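Local coordinates for protein putative hydrolase (Burkholderia cenocepacia, PDB 4X00) that probably acts as an alpha/beta-fold hydrolase, thought to be an aryl esterase that cleaves ester bonds, at residues D20-A25 against R70-G76; H165-E169 against W198-R202. All blocks are in the same frame, centred on the assembly; numbering follows the deposited sequence.

Contact 1. Residues D20-A25 against R70-G76; sequences DGVVLA and RGHGLSG
D20 and R70 meet end-on in a two-pronged salt bridge where strand 23-30 of the alpha/beta-hydrolase sheet begins, against the loop that follows strand 63-67. NH1 of R70 reaches OD1 of D20 at 2.9 Å and NH2 reaches OD2 at 3.0 Å. The carboxylate lies at the edge of the guanidinium, the two planes turned 33° apart, and both oxygens are approached on their syn sides. CG1 of V22 lies above one guanidinium face, offset toward its rim, the two side chains crossing at about a right angle. Further along, one main-chain bond joins the two segments, G76 N to V23 O at 2.8 Å, and a water joins that same oxygen to L74 O.

A second shell positions these groups. NE of R70 forms a salt bridge with D93 of helix 87-100, NH2 bonds to S83 O, and R89 of that helix pairs with OD2 of D20, so the ion pair belongs to a wider charge network. A type II' turn from H72 to S75 brings the chain back beside the strand. There S75 OG, bonded also to D68 O, accepts the backbone N-H of A25 at 2.9 Å in a nearly straight bond of 167°.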
ATOM      1  N   ASP A  20       3.305 -18.903   5.835  1.00 17.83           N
ATOM      2  CA  ASP A  20       3.844 -19.788   4.811  1.00 17.02           C
ATOM      3  C   ASP A  20       5.371 -19.814   4.841  1.00 17.12           C
ATOM      4  O   ASP A  20       6.008 -20.404   3.959  1.00 17.93           O
ATOM      5  CB  ASP A  20       3.306 -19.434   3.397  1.00 16.82           C
ATOM      6  CG  ASP A  20       3.780 -18.096   2.876  1.00 17.69           C
ATOM      7  OD1 ASP A  20       4.184 -17.256   3.696  1.00 18.27           O
ATOM      8  OD2 ASP A  20       3.740 -17.887   1.633  1.00 17.65           O
ATOM      9  N   GLY A  21       5.957 -19.191   5.864  1.00 16.64           N
ATOM     10  CA  GLY A  21       7.393 -19.257   6.076  1.00 15.67           C
ATOM     11  C   GLY A  21       8.163 -18.090   5.478  1.00 15.51           C
ATOM     12  O   GLY A  21       9.372 -18.007   5.689  1.00 16.89           O
ATOM     13  N   VAL A  22       7.500 -17.202   4.727  1.00 14.41           N
ATOM     14  CA  VAL A  22       8.179 -16.050   4.135  1.00 14.41           C
ATOM     15  C   VAL A  22       8.555 -15.075   5.254  1.00 14.28           C
ATOM     16  O   VAL A  22       7.739 -14.792   6.127  1.00 15.18           O
ATOM     17  CB  VAL A  22       7.272 -15.381   3.081  1.00 15.30           C
ATOM     18  CG1 VAL A  22       7.801 -14.024   2.638  1.00 16.12           C
ATOM     19  CG2 VAL A  22       7.167 -16.302   1.876  1.00 16.67           C
ATOM     20  N   VAL A  23       9.787 -14.591   5.248  1.00 12.82           N
ATOM     21  CA  VAL A  23      10.249 -13.656   6.275  1.00 13.24           C
ATOM     22  C   VAL A  23      10.098 -12.210   5.794  1.00 12.37           C
ATOM     23  O   VAL A  23      10.586 -11.857   4.720  1.00 13.46           O
ATOM     24  CB  VAL A  23      11.731 -13.942   6.659  1.00 15.21           C
ATOM     25  CG1 VAL A  23      12.235 -12.886   7.607  1.00 16.68           C
ATOM     26  CG2 VAL A  23      11.843 -15.302   7.321  1.00 15.97           C
ATOM     27  N   LEU A  24       9.384 -11.413   6.564  1.00 11.06           N
ATOM     28  CA  LEU A  24       9.114 -10.021   6.234  1.00 10.57           C
ATOM     29  C   LEU A  24      10.053  -9.112   6.971  1.00 10.29           C
ATOM     30  O   LEU A  24      10.267  -9.286   8.167  1.00 11.32           O
ATOM     31  CB  LEU A  24       7.679  -9.685   6.607  1.00 11.77           C
ATOM     32  CG  LEU A  24       6.657 -10.612   5.957  1.00 13.38           C
ATOM     33  CD1 LEU A  24       5.308 -10.499   6.670  1.00 16.03           C
ATOM     34  CD2 LEU A  24       6.563 -10.364   4.445  1.00 13.97           C
ATOM     35  N   ALA A  25      10.601  -8.138   6.251  1.00 10.07           N
ATOM     36  CA  ALA A  25      11.451  -7.105   6.843  1.00  9.49           C
ATOM     37  C   ALA A  25      10.556  -5.992   7.376  1.00  9.22           C
ATOM     38  O   ALA A  25       9.807  -5.392   6.612  1.00  9.59           O
ATOM     39  CB  ALA A  25      12.419  -6.566   5.805  1.00  9.20           C
ATOM     40  N   ARG A  70       5.886  -9.078   0.595  1.00  8.38           N
ATOM     41  CA  ARG A  70       6.520 -10.222  -0.047  1.00  8.31           C
ATOM     42  C   ARG A  70       6.885  -9.851  -1.485  1.00  8.83           C
ATOM     43  O   ARG A  70       6.164  -9.121  -2.188  1.00  8.56           O
ATOM     44  CB  ARG A  70       5.612 -11.463  -0.020  1.00  9.74           C
ATOM     45  CG  ARG A  70       4.296 -11.352  -0.797  1.00  9.44           C
ATOM     46  CD  ARG A  70       3.548 -12.726  -0.821  1.00 10.89           C
ATOM     47  NE  ARG A  70       3.478 -13.238   0.550  1.00 10.83           N
ATOM     48  CZ  ARG A  70       3.722 -14.494   0.901  1.00 10.75           C
ATOM     49  NH1 ARG A  70       3.756 -14.808   2.175  1.00 11.83           N
ATOM     50  NH2 ARG A  70       3.916 -15.442  -0.032  1.00 11.61           N
ATOM     51  N   GLY A  71       8.036 -10.351  -1.931  1.00  8.71           N
ATOM     52  CA  GLY A  71       8.499 -10.043  -3.281  1.00  9.37           C
ATOM     53  C   GLY A  71       9.165  -8.699  -3.460  1.00  9.16           C
ATOM     54  O   GLY A  71       9.590  -8.398  -4.574  1.00  9.79           O
ATOM     55  N   HIS A  72       9.237  -7.899  -2.398  1.00  8.16           N
ATOM     56  CA  HIS A  72       9.734  -6.528  -2.446  1.00  7.74           C
ATOM     57  C   HIS A  72      10.834  -6.260  -1.438  1.00  7.62           C
ATOM     58  O   HIS A  72      10.944  -6.955  -0.421  1.00  7.54           O
ATOM     59  CB  HIS A  72       8.576  -5.555  -2.155  1.00  7.41           C
ATOM     60  CG  HIS A  72       7.526  -5.481  -3.232  1.00  7.57           C
ATOM     61  ND1 HIS A  72       6.521  -6.419  -3.383  1.00  8.13           N
ATOM     62  CD2 HIS A  72       7.293  -4.519  -4.163  1.00  7.43           C
ATOM     63  CE1 HIS A  72       5.728  -6.040  -4.380  1.00  8.25           C
ATOM     64  NE2 HIS A  72       6.180  -4.893  -4.873  1.00  7.99           N
ATOM     65  N   GLY A  73      11.642  -5.232  -1.714  1.00  7.85           N
ATOM     66  CA  GLY A  73      12.587  -4.725  -0.731  1.00  8.86           C
ATOM     67  C   GLY A  73      13.519  -5.802  -0.208  1.00  8.35           C
ATOM     68  O   GLY A  73      14.160  -6.520  -1.005  1.00  9.13           O
ATOM     69  N   LEU A  74      13.553  -5.973   1.118  1.00  8.63           N
ATOM     70  CA  LEU A  74      14.379  -7.005   1.759  1.00  8.80           C
ATOM     71  C   LEU A  74      13.535  -8.113   2.369  1.00  8.27           C
ATOM     72  O   LEU A  74      14.060  -8.940   3.138  1.00 10.11           O
ATOM     73  CB  LEU A  74      15.315  -6.370   2.802  1.00 10.54           C
ATOM     74  CG  LEU A  74      16.276  -5.314   2.224  1.00 11.92           C
ATOM     75  CD1 LEU A  74      17.226  -4.792   3.337  1.00 13.35           C
ATOM     76  CD2 LEU A  74      17.035  -5.816   0.990  1.00 12.38           C
ATOM     77  N   SER A  75      12.263  -8.190   1.992  1.00  8.64           N
ATOM     78  CA  SER A  75      11.446  -9.322   2.399  1.00  8.94           C
ATOM     79  C   SER A  75      11.722 -10.548   1.527  1.00  9.34           C
ATOM     80  O   SER A  75      12.352 -10.458   0.457  1.00 10.13           O
ATOM     81  CB  SER A  75       9.969  -8.972   2.373  1.00  9.09           C
ATOM     82  OG  SER A  75       9.666  -8.155   3.498  1.00  8.49           O
ATOM     83  N   GLY A  76      11.252 -11.708   1.977  1.00  9.61           N
ATOM     84  CA  GLY A  76      11.421 -12.925   1.196  1.00  9.79           C
ATOM     85  C   GLY A  76      10.730 -12.838  -0.157  1.00 10.22           C
ATOM     86  O   GLY A  76       9.705 -12.138  -0.340  1.00 10.36           O
TER
HETATM   87  O   HOH W   1      13.586 -11.313   4.724  1.00 31.03           O

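Contact 2. Residues H165-E169 against W198-R202; sequences HLDGE and WDMQR
H165 and W198 lie face to face, their planes only 5° apart and the imidazole centred 3.4 Å from the centroid of the tryptophan six-membered ring. The two side chains come from opposite directions and overlap almost fully: the histidine edge carrying CE1 and NE2 reaches back over the bond shared by the two indole rings, with H165 CE1 3.2 Å from W198 CD2, while CB extends over the far end of the benzo ring. H165 gets there with CG anti to its backbone nitrogen, which carries the ring out across the gap between the helices.

Q201 comes to the same imidazole at its edge, with the amide plane nearly perpendicular to the ring. NE2 of H165 donates to OE1 of Q201 at 2.7 Å; the acceptor lies in the ring plane, but the bond is bent, 149° at the hydrogen, and the donor is tilted from the carbonyl plane. The other ring nitrogen, ND1, is hydrogen-bonded to A159 O. Stacking fixes the tilt of the ring, and the polar partners at its edge limit its rotation.

The side chain of E169, one helical turn after H165, crosses that of Q201 at about a right angle and brings its carboxylate to this edge as well. Its OE2 stands 3.1 Å from H165 NE2 and equally 3.1 Å from Q201 OE1. If ionised, the carboxylate would probably polarise the imidazole. The indole N-H of W198 is satisfied by a water 2.9 Å from NE1, in the plane of the indole.

The axes of the two segments stay 13.5 Å apart and are inclined at 62°, too distant for backbone packing. Long side chains therefore bridge helices 162-174 and 198-204, an aromatic and polar junction within the helical cap inserted between strands 132-136 and 222-227 of an alpha/beta hydrolase.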
ATOM      1  N   HIS A 165      12.611  -4.835 -19.433  1.00  8.31           N
ATOM      2  CA  HIS A 165      12.065  -4.946 -18.081  1.00  8.43           C
ATOM      3  C   HIS A 165      12.425  -3.727 -17.232  1.00  7.78           C
ATOM      4  O   HIS A 165      11.573  -3.148 -16.539  1.00  7.77           O
ATOM      5  CB  HIS A 165      12.604  -6.220 -17.439  1.00  8.14           C
ATOM      6  CG  HIS A 165      11.849  -6.647 -16.217  1.00  8.65           C
ATOM      7  ND1 HIS A 165      11.080  -7.797 -16.187  1.00  8.76           N
ATOM      8  CD2 HIS A 165      11.784  -6.115 -14.971  1.00  9.47           C
ATOM      9  CE1 HIS A 165      10.558  -7.939 -14.975  1.00  9.60           C
ATOM     10  NE2 HIS A 165      10.974  -6.932 -14.221  1.00  9.51           N
ATOM     11  N   LEU A 166      13.697  -3.353 -17.247  1.00  7.65           N
ATOM     12  CA  LEU A 166      14.125  -2.192 -16.463  1.00  8.03           C
ATOM     13  C   LEU A 166      13.505  -0.892 -17.010  1.00  8.01           C
ATOM     14  O   LEU A 166      13.035  -0.047 -16.228  1.00  8.22           O
ATOM     15  CB  LEU A 166      15.649  -2.101 -16.427  1.00  8.24           C
ATOM     16  CG  LEU A 166      16.312  -3.321 -15.768  1.00  8.19           C
ATOM     17  CD1 LEU A 166      17.836  -3.103 -15.788  1.00  9.54           C
ATOM     18  CD2 LEU A 166      15.839  -3.539 -14.310  1.00  9.07           C
ATOM     19  N   ASP A 167      13.458  -0.720 -18.326  1.00  7.87           N
ATOM     20  CA  ASP A 167      12.821   0.456 -18.908  1.00  8.52           C
ATOM     21  C   ASP A 167      11.343   0.501 -18.496  1.00  8.46           C
ATOM     22  O   ASP A 167      10.800   1.580 -18.210  1.00  9.53           O
ATOM     23  CB  ASP A 167      12.933   0.435 -20.437  1.00  9.79           C
ATOM     24  CG  ASP A 167      14.323   0.777 -20.944  1.00 11.50           C
ATOM     25  OD1 ASP A 167      15.189   1.266 -20.183  1.00 12.25           O
ATOM     26  OD2 ASP A 167      14.542   0.570 -22.165  1.00 12.89           O
ATOM     27  N   GLY A 168      10.674  -0.650 -18.493  1.00  8.18           N
ATOM     28  CA  GLY A 168       9.273  -0.712 -18.085  1.00  8.75           C
ATOM     29  C   GLY A 168       9.082  -0.293 -16.625  1.00  8.20           C
ATOM     30  O   GLY A 168       8.153   0.449 -16.289  1.00  8.68           O
ATOM     31  N   GLU A 169       9.950  -0.777 -15.732  1.00  7.37           N
ATOM     32  CA  GLU A 169       9.862  -0.372 -14.338  1.00  6.85           C
ATOM     33  C   GLU A 169      10.078   1.126 -14.197  1.00  7.21           C
ATOM     34  O   GLU A 169       9.402   1.755 -13.368  1.00  8.31           O
ATOM     35  CB  GLU A 169      10.867  -1.128 -13.459  1.00  7.79           C
ATOM     36  CG  GLU A 169      10.591  -2.607 -13.351  1.00  8.46           C
ATOM     37  CD  GLU A 169      11.421  -3.299 -12.313  1.00 10.49           C
ATOM     38  OE1 GLU A 169      12.297  -2.682 -11.675  1.00 11.82           O
ATOM     39  OE2 GLU A 169      11.255  -4.547 -12.199  1.00 11.64           O
ATOM     40  N   TRP A 198      10.859 -10.681 -10.034  1.00  8.13           N
ATOM     41  CA  TRP A 198      10.214 -10.816 -11.332  1.00  8.65           C
ATOM     42  C   TRP A 198       9.112 -11.885 -11.280  1.00  9.33           C
ATOM     43  O   TRP A 198       8.138 -11.828 -12.045  1.00 10.65           O
ATOM     44  CB  TRP A 198      11.243 -11.178 -12.403  1.00  8.66           C
ATOM     45  CG  TRP A 198      12.180 -10.070 -12.740  1.00  8.87           C
ATOM     46  CD1 TRP A 198      12.550  -9.004 -11.949  1.00  9.18           C
ATOM     47  CD2 TRP A 198      12.881  -9.919 -13.972  1.00  8.60           C
ATOM     48  NE1 TRP A 198      13.426  -8.199 -12.634  1.00  9.24           N
ATOM     49  CE2 TRP A 198      13.672  -8.757 -13.871  1.00  8.95           C
ATOM     50  CE3 TRP A 198      12.941 -10.683 -15.141  1.00  8.78           C
ATOM     51  CZ2 TRP A 198      14.453  -8.300 -14.934  1.00  9.26           C
ATOM     52  CZ3 TRP A 198      13.711 -10.229 -16.190  1.00  9.67           C
ATOM     53  CH2 TRP A 198      14.459  -9.056 -16.084  1.00  9.45           C
ATOM     54  N   ASP A 199       9.245 -12.852 -10.367  1.00  9.61           N
ATOM     55  CA  ASP A 199       8.186 -13.862 -10.204  1.00 10.80           C
ATOM     56  C   ASP A 199       6.943 -13.200  -9.632  1.00 10.02           C
ATOM     57  O   ASP A 199       5.831 -13.445 -10.075  1.00 11.25           O
ATOM     58  CB  ASP A 199       8.654 -14.991  -9.280  1.00 12.60           C
ATOM     59  CG  ASP A 199       9.899 -15.692  -9.802  1.00 15.25           C
ATOM     60  OD1 ASP A 199       9.837 -16.144 -10.957  1.00 17.29           O
ATOM     61  OD2 ASP A 199      10.930 -15.759  -9.083  1.00 15.86           O
ATOM     62  N   MET A 200       7.150 -12.354  -8.630  1.00  9.26           N
ATOM     63  CA  MET A 200       6.071 -11.589  -8.033  1.00  9.04           C
ATOM     64  C   MET A 200       5.416 -10.718  -9.103  1.00  9.65           C
ATOM     65  O   MET A 200       4.180 -10.709  -9.227  1.00 10.03           O
ATOM     66  CB  MET A 200       6.611 -10.746  -6.883  1.00  8.62           C
ATOM     67  CG  MET A 200       5.539  -9.880  -6.236  1.00  8.79           C
ATOM     68  SD  MET A 200       5.233  -8.300  -7.089  1.00  9.45           S
ATOM     69  CE  MET A 200       6.888  -7.558  -6.988  1.00 10.05           C
ATOM     70  N   GLN A 201       6.230 -10.017  -9.909  1.00  9.07           N
ATOM     71  CA  GLN A 201       5.641  -9.073 -10.855  1.00 10.23           C
ATOM     72  C   GLN A 201       4.718  -9.738 -11.873  1.00 10.94           C
ATOM     73  O   GLN A 201       3.671  -9.200 -12.235  1.00 13.15           O
ATOM     74  CB  GLN A 201       6.718  -8.319 -11.628  1.00 10.47           C
ATOM     75  CG  GLN A 201       7.520  -7.332 -10.821  1.00 10.26           C
ATOM     76  CD  GLN A 201       8.544  -6.705 -11.725  1.00 10.18           C
ATOM     77  OE1 GLN A 201       9.661  -7.175 -11.820  1.00 10.95           O
ATOM     78  NE2 GLN A 201       8.125  -5.695 -12.492  1.00 11.67           N
ATOM     79  N   ARG A 202       5.123 -10.901 -12.377  1.00 11.33           N
ATOM     80  CA  ARG A 202       4.282 -11.627 -13.342  1.00 14.29           C
ATOM     81  C   ARG A 202       3.006 -12.158 -12.697  1.00 14.39           C
ATOM     82  O   ARG A 202       1.939 -12.193 -13.326  1.00 17.44           O
ATOM     83  CB  ARG A 202       5.060 -12.787 -13.976  1.00 17.23           C
ATOM     84  CG  ARG A 202       6.145 -12.336 -14.945  1.00 21.50           C
ATOM     85  CD  ARG A 202       6.862 -13.508 -15.635  1.00 25.43           C
ATOM     86  NE  ARG A 202       7.416 -14.464 -14.674  1.00 29.04           N
ATOM     87  CZ  ARG A 202       8.692 -14.530 -14.288  1.00 30.68           C
ATOM     88  NH1 ARG A 202       9.615 -13.720 -14.792  1.00 31.22           N
ATOM     89  NH2 ARG A 202       9.049 -15.446 -13.400  1.00 31.15           N
TER
HETATM   90  O   HOH W   2      14.484  -5.702 -11.500  1.00 19.54           O

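The two contacts illustrate how one fold uses different chemistry in different places. Contact 1 joins a sheet strand to a loop and is partly buried, combining an ion pair with one main-chain bond and a serine that accepts a strand N-H; contact 2 joins two cap helices, is a buried contact, with W198 alone of its four touching residues partly exposed, and relies on ring stacking and a histidine-amide bond. They share no secondary-structure element, and their centres lie about 17 Å apart. They nevertheless touch: M200 of segment 198-202 packs its CE 3.2 Å from CE1 of H72, on the loop of contact 1, where the cap rests on the sheet-bearing domain.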